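Local coordinates for flagellar hook-associated protein (Burkholderia pseudomallei, PDB 4UT1) that probably serves as a structural component of the bacterial flagellum, helping to form the junction between hook and filament, at residues Ala84-Thr87 with Gln88-Leu92; Leu161-Ser164 with Val165-Gln168; Tyr278-Asp281 with Val282-Thr285; Leu382-Arg385 with Ala386-Ser389. All blocks are in the same frame, centred on the assembly; numbering follows the deposited sequence.

Contact 1. Residues Ala84-Thr87 with Gln88-Leu92; sequences AAQT and QGSSL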
loop_
_atom_site.group_PDB
_atom_site.type_symbol
_atom_site.label_atom_id
_atom_site.label_comp_id
_atom_site.label_asym_id
_atom_site.label_seq_id
_atom_site.Cartn_x
_atom_site.Cartn_y
_atom_site.Cartn_z
ATOM N N ALA A 84 -11.962 0.540 -35.466
ATOM C CA ALA A 84 -10.801 0.631 -34.589
ATOM C C ALA A 84 -10.723 2.004 -33.931
ATOM O O ALA A 84 -10.456 2.117 -32.736
ATOM C CB ALA A 84 -9.528 0.343 -35.360
ATOM N N ALA A 85 -10.948 3.046 -34.720
ATOM C CA ALA A 85 -10.892 4.408 -34.202
ATOM C C ALA A 85 -12.003 4.616 -33.180
ATOM O O ALA A 85 -11.777 5.154 -32.095
ATOM C CB ALA A 85 -11.002 5.416 -35.340
ATOM N N GLN A 86 -13.208 4.184 -33.535
ATOM C CA GLN A 86 -14.344 4.302 -32.638
ATOM C C GLN A 86 -14.075 3.582 -31.317
ATOM O O GLN A 86 -14.360 4.122 -30.245
ATOM C CB GLN A 86 -15.618 3.747 -33.289
ATOM C CG GLN A 86 -16.810 3.725 -32.342
ATOM C CD GLN A 86 -17.312 5.114 -31.999
ATOM O OE1 GLN A 86 -17.028 5.650 -30.921
ATOM N NE2 GLN A 86 -18.062 5.708 -32.917
ATOM N N THR A 87 -13.522 2.371 -31.385
ATOM C CA THR A 87 -13.340 1.582 -30.173
ATOM C C THR A 87 -12.246 2.178 -29.274
ATOM O O THR A 87 -12.347 2.098 -28.051
ATOM C CB THR A 87 -13.021 0.096 -30.487
ATOM O OG1 THR A 87 -13.431 -0.716 -29.376
ATOM C CG2 THR A 87 -11.536 -0.117 -30.748
ATOM N N GLN A 88 -11.229 2.794 -29.876
ATOM C CA GLN A 88 -10.216 3.530 -29.112
ATOM C C GLN A 88 -10.829 4.767 -28.455
ATOM O O GLN A 88 -10.494 5.109 -27.320
ATOM C CB GLN A 88 -9.042 3.936 -30.015
ATOM C CG GLN A 88 -7.988 4.851 -29.356
ATOM C CD GLN A 88 -7.237 4.202 -28.197
ATOM O OE1 GLN A 88 -7.593 3.114 -27.737
ATOM N NE2 GLN A 88 -6.187 4.876 -27.715
ATOM N N GLY A 89 -11.736 5.427 -29.161
ATOM C CA GLY A 89 -12.365 6.629 -28.648
ATOM C C GLY A 89 -13.267 6.323 -27.468
ATOM O O GLY A 89 -13.272 7.052 -26.474
ATOM N N SER A 90 -14.046 5.251 -27.589
ATOM C CA SER A 90 -14.934 4.817 -26.517
ATOM C C SER A 90 -14.141 4.363 -25.287
ATOM O O SER A 90 -14.555 4.591 -24.156
ATOM C CB SER A 90 -15.839 3.686 -26.996
ATOM O OG SER A 90 -16.671 4.130 -28.043
ATOM N N SER A 91 -13.016 3.698 -25.523
ATOM C CA SER A 91 -12.136 3.298 -24.435
ATOM C C SER A 91 -11.584 4.520 -23.696
ATOM O O SER A 91 -11.658 4.599 -22.468
ATOM C CB SER A 91 -10.988 2.444 -24.958
ATOM O OG SER A 91 -10.067 2.165 -23.919
ATOM N N LEU A 92 -11.026 5.460 -24.451
ATOM C CA LEU A 92 -10.458 6.676 -23.860
ATOM C C LEU A 92 -11.501 7.495 -23.105
ATOM O O LEU A 92 -11.214 8.034 -22.040
ATOM C CB LEU A 92 -9.806 7.543 -24.945
ATOM C CG LEU A 92 -8.506 6.963 -25.508
ATOM C CD1 LEU A 92 -8.028 7.754 -26.719
ATOM C CD2 LEU A 92 -7.433 6.933 -24.414
#
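Gln-86 and Ser-90 meet in a local contact one turn apart along helix 80-106, near the surface of the long helical body of the protein. It is a worked example of how a helix can supplement its own backbone bonding with short polar side chains. The frame is regular: Gln-88 N donates to Ala-84 O at 3.0 Å, Gly-89 N to Ala-85 O at 2.9 Å, and Ser-91 N to Thr-87 O at 3.1 Å. Between them Ser-90 N reaches Gln-86 O at 2.9 Å, with an N-H...O angle of 163°. The hydroxyl of Ser-90 adds to this. With OG beside its own backbone N and opposite the carbonyl carbon (chi1 -63°), it leans back over the preceding turn, 3.2 Å from Gln-86 O. Gln-86 answers from its side chain: a bend at chi2 (69°) swings the amide along the helix until OE1 lies 3.3 Å from Ser-90 OG, leaving two oxygens competing for one hydroxyl proton. Thr-87 behaves differently, since its OG1 is hydrogen-bonded to Ser-215 O. Along the same turn, Ala-85 and Gln-86 touch Ile-625 and Val-622 of helix 593-630, and Gln-618 NE2 brings Ala-85 O a second donor besides Gly-89 N. The chemistry thus implies a dual role for the carbonyls: they keep the helix regular, yet one takes an extra bond from a neighbouring helix and another has a serine hydroxyl close by.

Contact 2. Residues Leu161-Ser164 with Val165-Gln168; sequences LRQS and VNSQ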
loop_
_atom_site.group_PDB
_atom_site.type_symbol
_atom_site.label_atom_id
_atom_site.label_comp_id
_atom_site.label_asym_id
_atom_site.label_seq_id
_atom_site.Cartn_x
_atom_site.Cartn_y
_atom_site.Cartn_z
ATOM N N LEU A 161 -16.333 2.687 -6.320
ATOM C CA LEU A 161 -15.859 2.793 -7.690
ATOM C C LEU A 161 -15.558 1.414 -8.280
ATOM O O LEU A 161 -15.888 1.139 -9.445
ATOM C CB LEU A 161 -14.613 3.677 -7.755
ATOM C CG LEU A 161 -14.882 5.180 -7.656
ATOM C CD1 LEU A 161 -13.577 5.946 -7.676
ATOM C CD2 LEU A 161 -15.787 5.619 -8.796
ATOM N N ARG A 162 -14.946 0.550 -7.477
ATOM C CA ARG A 162 -14.603 -0.794 -7.945
ATOM C C ARG A 162 -15.871 -1.576 -8.271
ATOM O O ARG A 162 -15.931 -2.306 -9.280
ATOM C CB ARG A 162 -13.751 -1.544 -6.919
ATOM C CG ARG A 162 -13.233 -2.891 -7.448
ATOM C CD ARG A 162 -12.145 -3.480 -6.557
ATOM N NE ARG A 162 -10.961 -2.631 -6.522
ATOM C CZ ARG A 162 -10.609 -1.876 -5.485
ATOM N NH1 ARG A 162 -11.341 -1.866 -4.374
ATOM N NH2 ARG A 162 -9.513 -1.136 -5.560
ATOM N N GLN A 163 -16.903 -1.401 -7.449
ATOM C CA GLN A 163 -18.163 -2.088 -7.724
ATOM C C GLN A 163 -18.907 -1.448 -8.895
ATOM O O GLN A 163 -19.566 -2.149 -9.666
ATOM C CB GLN A 163 -19.046 -2.122 -6.481
ATOM C CG GLN A 163 -20.439 -2.668 -6.743
ATOM C CD GLN A 163 -20.421 -4.046 -7.362
ATOM O OE1 GLN A 163 -19.464 -4.812 -7.183
ATOM N NE2 GLN A 163 -21.483 -4.378 -8.096
ATOM N N SER A 164 -18.813 -0.123 -9.020
ATOM C CA SER A 164 -19.355 0.570 -10.183
ATOM C C SER A 164 -18.749 -0.003 -11.462
ATOM O O SER A 164 -19.461 -0.264 -12.436
ATOM C CB SER A 164 -19.103 2.079 -10.086
ATOM O OG SER A 164 -19.671 2.753 -11.193
ATOM N N VAL A 165 -17.444 -0.254 -11.457
ATOM C CA VAL A 165 -16.820 -0.904 -12.607
ATOM C C VAL A 165 -17.434 -2.298 -12.854
ATOM O O VAL A 165 -17.786 -2.637 -13.992
ATOM C CB VAL A 165 -15.287 -1.004 -12.426
ATOM C CG1 VAL A 165 -14.684 -1.940 -13.484
ATOM C CG2 VAL A 165 -14.681 0.392 -12.516
ATOM N N ASN A 166 -17.609 -3.084 -11.795
ATOM C CA ASN A 166 -18.268 -4.388 -11.919
ATOM C C ASN A 166 -19.616 -4.309 -12.617
ATOM O O ASN A 166 -19.887 -5.043 -13.574
ATOM C CB ASN A 166 -18.461 -5.020 -10.545
ATOM C CG ASN A 166 -17.178 -5.622 -10.005
ATOM O OD1 ASN A 166 -16.245 -5.868 -10.767
ATOM N ND2 ASN A 166 -17.129 -5.871 -8.698
ATOM N N SER A 167 -20.472 -3.419 -12.130
ATOM C CA SER A 167 -21.803 -3.280 -12.718
ATOM C C SER A 167 -21.744 -2.854 -14.175
ATOM O O SER A 167 -22.503 -3.363 -15.013
ATOM C CB SER A 167 -22.639 -2.300 -11.905
ATOM O OG SER A 167 -23.061 -2.926 -10.706
ATOM N N GLN A 168 -20.836 -1.942 -14.490
ATOM C CA GLN A 168 -20.715 -1.467 -15.863
ATOM C C GLN A 168 -20.163 -2.532 -16.799
ATOM O O GLN A 168 -20.590 -2.623 -17.962
ATOM C CB GLN A 168 -19.849 -0.213 -15.918
ATOM C CG GLN A 168 -20.579 1.017 -15.372
ATOM C CD GLN A 168 -19.728 2.262 -15.409
ATOM O OE1 GLN A 168 -19.460 2.867 -14.375
ATOM N NE2 GLN A 168 -19.303 2.660 -16.596
HETATM O O HOH W 1 -14.201 -4.126 -10.539
#
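Three torsions bring the amides of Gln-163 and Asn-166 together: the glutamine chain leaves opposite its backbone N (chi1 173°) and folds at chi2 (56°), while Asn-166 sets CG alongside its own N (chi1 -77°), facing the previous turn. The result is a nearly straight hydrogen bond from Asn-166 ND2 to Gln-163 OE1, 3.0 Å long. The side chains cross at about a right angle with their amide planes steeply inclined, so the bond is lopsided: OE1 lies in the plane of the donor amide, but ND2 stands above the plane of the acceptor carbonyl. Asn-166 is held from several quarters. A water gives one hydrogen to Asn-166 OD1 (2.7 Å) and another to Arg-162 O (2.8 Å), tying the amide to the carbonyl that also accepts from Asn-166 N at 3.1 Å. Beyond the helix, Leu-260 N donates to OD1 and Ser-258 O accepts from ND2, which fixes which end of the amide is which. Farther round, Ser-164 OG makes a weak bond to Gln-168 OE1 at 3.2 Å. Arg-162 turns away to a hydrogen bond with Gln-304 and salt bridges with Asp-301 and Glu-259, and Leu-161 packs on Leu-300, Gln-101 and Leu-102. The Asn-166 amide, held in place by Gln-163 three residues before it, thus joins helix 134-193 of the long-helix bundle to the start of strand 260-265 in the adjoining beta-sheet.

Contact 3. Residues Tyr278-Asp281 with Val282-Thr285; sequences YLPD and VSLT. With EDO (1,2-ethanediol), chain O.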
loop_
_atom_site.group_PDB
_atom_site.type_symbol
_atom_site.label_atom_id
_atom_site.label_comp_id
_atom_site.label_asym_id
_atom_site.label_seq_id
_atom_site.Cartn_x
_atom_site.Cartn_y
_atom_site.Cartn_z
ATOM N N TYR A 278 -11.717 -18.077 -19.802
ATOM C CA TYR A 278 -11.317 -16.819 -19.179
ATOM C C TYR A 278 -10.536 -15.943 -20.142
ATOM O O TYR A 278 -9.378 -16.230 -20.433
ATOM C CB TYR A 278 -10.442 -17.056 -17.957
ATOM C CG TYR A 278 -11.120 -17.617 -16.736
ATOM C CD1 TYR A 278 -12.060 -16.879 -16.031
ATOM C CD2 TYR A 278 -10.762 -18.867 -16.248
ATOM C CE1 TYR A 278 -12.660 -17.392 -14.889
ATOM C CE2 TYR A 278 -11.343 -19.385 -15.112
ATOM C CZ TYR A 278 -12.292 -18.649 -14.437
ATOM O OH TYR A 278 -12.864 -19.189 -13.306
ATOM N N LEU A 279 -11.141 -14.853 -20.595
ATOM C CA LEU A 279 -10.433 -13.894 -21.431
ATOM C C LEU A 279 -9.617 -12.922 -20.566
ATOM O O LEU A 279 -10.175 -12.226 -19.715
ATOM C CB LEU A 279 -11.419 -13.123 -22.305
ATOM C CG LEU A 279 -12.544 -13.939 -22.947
ATOM C CD1 LEU A 279 -13.440 -13.041 -23.772
ATOM C CD2 LEU A 279 -11.984 -15.069 -23.802
ATOM N N PRO A 280 -8.294 -12.870 -20.780
ATOM C CA PRO A 280 -7.404 -12.001 -19.995
ATOM C C PRO A 280 -7.794 -10.530 -20.114
ATOM O O PRO A 280 -8.037 -10.079 -21.232
ATOM C CB PRO A 280 -6.028 -12.241 -20.622
ATOM C CG PRO A 280 -6.157 -13.549 -21.356
ATOM C CD PRO A 280 -7.571 -13.611 -21.829
ATOM N N ASP A 281 -7.850 -9.804 -18.999
ATOM C CA ASP A 281 -8.208 -8.380 -19.028
ATOM C C ASP A 281 -7.395 -7.619 -20.075
ATOM O O ASP A 281 -7.928 -6.796 -20.820
ATOM C CB ASP A 281 -8.000 -7.729 -17.654
ATOM C CG ASP A 281 -9.020 -8.183 -16.627
ATOM O OD1 ASP A 281 -9.838 -9.073 -16.930
ATOM O OD2 ASP A 281 -8.991 -7.658 -15.501
ATOM N N VAL A 282 -6.102 -7.915 -20.131
ATOM C CA VAL A 282 -5.195 -7.189 -21.007
ATOM C C VAL A 282 -5.503 -7.403 -22.495
ATOM O O VAL A 282 -5.143 -6.575 -23.329
ATOM C CB VAL A 282 -3.733 -7.585 -20.723
ATOM C CG1 VAL A 282 -3.501 -9.063 -21.068
ATOM C CG2 VAL A 282 -2.777 -6.687 -21.489
ATOM N N SER A 283 -6.166 -8.507 -22.833
ATOM C CA SER A 283 -6.487 -8.794 -24.225
ATOM C C SER A 283 -7.778 -8.089 -24.661
ATOM O O SER A 283 -8.058 -7.933 -25.859
ATOM C CB SER A 283 -6.634 -10.301 -24.439
ATOM O OG SER A 283 -7.806 -10.786 -23.795
ATOM N N LEU A 284 -8.564 -7.681 -23.673
ATOM C CA LEU A 284 -9.889 -7.106 -23.905
ATOM C C LEU A 284 -9.821 -5.603 -24.109
ATOM O O LEU A 284 -10.421 -4.835 -23.367
ATOM C CB LEU A 284 -10.806 -7.437 -22.729
ATOM C CG LEU A 284 -11.215 -8.910 -22.648
ATOM C CD1 LEU A 284 -11.289 -9.399 -21.204
ATOM C CD2 LEU A 284 -12.542 -9.098 -23.342
ATOM N N THR A 285 -9.086 -5.186 -25.128
ATOM C CA THR A 285 -8.945 -3.774 -25.434
ATOM C C THR A 285 -10.128 -3.206 -26.210
ATOM O O THR A 285 -10.917 -3.941 -26.815
ATOM C CB THR A 285 -7.687 -3.521 -26.249
ATOM O OG1 THR A 285 -7.688 -4.406 -27.376
ATOM C CG2 THR A 285 -6.461 -3.778 -25.406
HETATM C C1 EDO O . -8.306 -14.290 -16.997
HETATM O O1 EDO O . -8.194 -15.064 -15.800
HETATM C C2 EDO O . -9.030 -12.994 -16.662
HETATM O O2 EDO O . -10.299 -12.974 -17.335
#
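Pro-280 O is gripped by both polar hydrogens of Ser-283, three residues on. Ser-283 OG donates at 2.7 Å, lying in the carbonyl plane on a lone pair, and Ser-283 N donates at 2.9 Å from well above that plane, so the two bonds approach the oxygen from distinct directions. The hydroxyl gets there because chi1 (70°) tucks OG between the backbone N and the carbonyl carbon, which also carries it over the face of the proline ring, nearest to Pro-280 CD at 3.4 Å. A weak third bond comes from Leu-284 N, whose main acceptor is Asp-281 O at 3.1 Å. The apolar half of the turn is carried by Leu-284: its CD1 branch lies 3.9 Å from Leu-279 CB, the two leucine side chains crossing at about a right angle. It also packs on Ile-262, Leu-289 and Leu-293, and its own carbonyl oxygen is buried with no partner in the model. Asp-281 reaches from the turn to helix 287-322 and strand 260-265, with a salt bridge to Arg-296 and a hydrogen bond with Thr-261, where its charge is probably well balanced. A molecule of 1,2-ethanediol, probably from the crystallisation liquor, sits beside Leu-279 O, and it also bonds Thr-261. Taken together, this is a short 3-10 turn running into an inverse gamma turn centred on Leu-284, a compact connection that leads from edge strand 277-278 of an antiparallel sheet into the long helix 287-322.

Contact 4. Residues Leu382-Arg385 with Ala386-Ser389; sequences LTDR and ATGS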
loop_
_atom_site.group_PDB
_atom_site.type_symbol
_atom_site.label_atom_id
_atom_site.label_comp_id
_atom_site.label_asym_id
_atom_site.label_seq_id
_atom_site.Cartn_x
_atom_site.Cartn_y
_atom_site.Cartn_z
ATOM N N LEU A 382 7.344 -13.425 -7.477
ATOM C CA LEU A 382 6.421 -12.354 -7.123
ATOM C C LEU A 382 6.349 -11.388 -8.286
ATOM O O LEU A 382 7.359 -10.801 -8.679
ATOM C CB LEU A 382 6.875 -11.629 -5.848
ATOM C CG LEU A 382 5.832 -10.688 -5.235
ATOM C CD1 LEU A 382 4.771 -11.494 -4.510
ATOM C CD2 LEU A 382 6.479 -9.686 -4.290
ATOM N N THR A 383 5.150 -11.222 -8.836
ATOM C CA THR A 383 4.932 -10.322 -9.952
ATOM C C THR A 383 4.015 -9.166 -9.555
ATOM O O THR A 383 3.022 -9.363 -8.857
ATOM C CB THR A 383 4.319 -11.071 -11.141
ATOM O OG1 THR A 383 5.164 -12.186 -11.475
ATOM C CG2 THR A 383 4.196 -10.157 -12.334
ATOM N N ASP A 384 4.381 -7.964 -9.980
ATOM C CA ASP A 384 3.548 -6.774 -9.798
ATOM C C ASP A 384 2.358 -6.854 -10.753
ATOM O O ASP A 384 2.543 -6.947 -11.968
ATOM C CB ASP A 384 4.387 -5.513 -10.041
ATOM C CG ASP A 384 3.646 -4.240 -9.705
ATOM O OD1 ASP A 384 2.517 -4.063 -10.191
ATOM O OD2 ASP A 384 4.211 -3.409 -8.972
ATOM N N ARG A 385 1.142 -6.825 -10.209
ATOM C CA ARG A 385 -0.061 -7.051 -11.011
ATOM C C ARG A 385 -0.426 -5.871 -11.916
ATOM O O ARG A 385 -1.152 -6.040 -12.890
ATOM C CB ARG A 385 -1.245 -7.391 -10.096
ATOM C CG ARG A 385 -1.284 -8.851 -9.646
ATOM C CD ARG A 385 -2.329 -9.090 -8.560
ATOM N NE ARG A 385 -3.696 -8.690 -8.931
ATOM C CZ ARG A 385 -4.576 -9.448 -9.585
ATOM N NH1 ARG A 385 -4.253 -10.667 -10.016
ATOM N NH2 ARG A 385 -5.792 -8.968 -9.840
ATOM N N ALA A 386 0.068 -4.682 -11.591
ATOM C CA ALA A 386 -0.236 -3.486 -12.369
ATOM C C ALA A 386 0.631 -3.398 -13.622
ATOM O O ALA A 386 0.161 -3.024 -14.706
ATOM C CB ALA A 386 -0.046 -2.233 -11.510
ATOM N N THR A 387 1.896 -3.756 -13.465
ATOM C CA THR A 387 2.879 -3.604 -14.531
ATOM C C THR A 387 3.222 -4.928 -15.209
ATOM O O THR A 387 3.692 -4.949 -16.345
ATOM C CB THR A 387 4.183 -2.994 -13.999
ATOM O OG1 THR A 387 4.778 -3.890 -13.056
ATOM C CG2 THR A 387 3.919 -1.661 -13.309
ATOM N N GLY A 388 3.004 -6.027 -14.498
ATOM C CA GLY A 388 3.393 -7.331 -14.992
ATOM C C GLY A 388 4.864 -7.629 -14.772
ATOM O O GLY A 388 5.342 -8.695 -15.145
ATOM N N SER A 389 5.594 -6.702 -14.159
ATOM C CA SER A 389 7.028 -6.906 -13.959
ATOM C C SER A 389 7.334 -7.784 -12.753
ATOM O O SER A 389 6.720 -7.662 -11.699
ATOM C CB SER A 389 7.744 -5.566 -13.811
ATOM O OG SER A 389 7.702 -4.849 -15.034
#
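Asp-384 and Thr-387 lie obliquely across one another at the end of a hairpin, and each supports part of the turn. Thr-387 OG1 faces the flank of the aspartate, 3.4 Å from Asp-384 CB, while the carboxylate extends past it toward the start of the loop. Asp-384 OD1 there receives Ala-386 N at 2.9 Å, nearly head-on to its C-O bond, and takes a weaker second bond from Thr-387 N at 3.3 Å. One carboxylate oxygen thereby spans two successive amides, the first of them closing an Asx turn. Thr-387 uses its hydroxyl in the other direction: with OG1 between its backbone N and carbonyl carbon (chi1 64°), it accepts from Ser-389 N at 3.1 Å, an ST turn. On the far side of the hairpin, Thr-383 lays its methyl CG2 against Gly-388 O at 3.4 Å. The backbone closes the loop with two bonds, Gly-388 N to Asp-384 O at 2.7 Å and Asp-384 N to Ser-389 O at 2.9 Å. Gly-388 has positive phi (81°), where a side chain would press on the preceding carbonyl oxygen. The chain thus reverses between strands 380-384 and 390-394, the pair running on through Leu-382 and Val-391. Three residues in the right-handed helical region followed by a glycine in the left-handed one make the classic four-residue loop of a beta-hairpin, here within the D2-like domain.

In the fold
The four local contacts follow one another along the chain and none touches another, yet they sample the main building elements of the protein. Contacts 1 and 2 lie on two long helices; the centres of the contacts are about 20 Å apart, with nearest atoms about 9 Å apart. Contact 3 comes within about 5 Å of contact 1 at its nearest atoms and is tied indirectly to contact 2: Arg-296, the salt-bridge partner of Asp-281, also touches Asn-166. Contact 4 belongs to the D2-like domain, and its nearest atoms lie about 7 Å from contact 3. No active site is involved; in each case short-range polar side-chain contacts accompany the backbone bonding of a helix or turn.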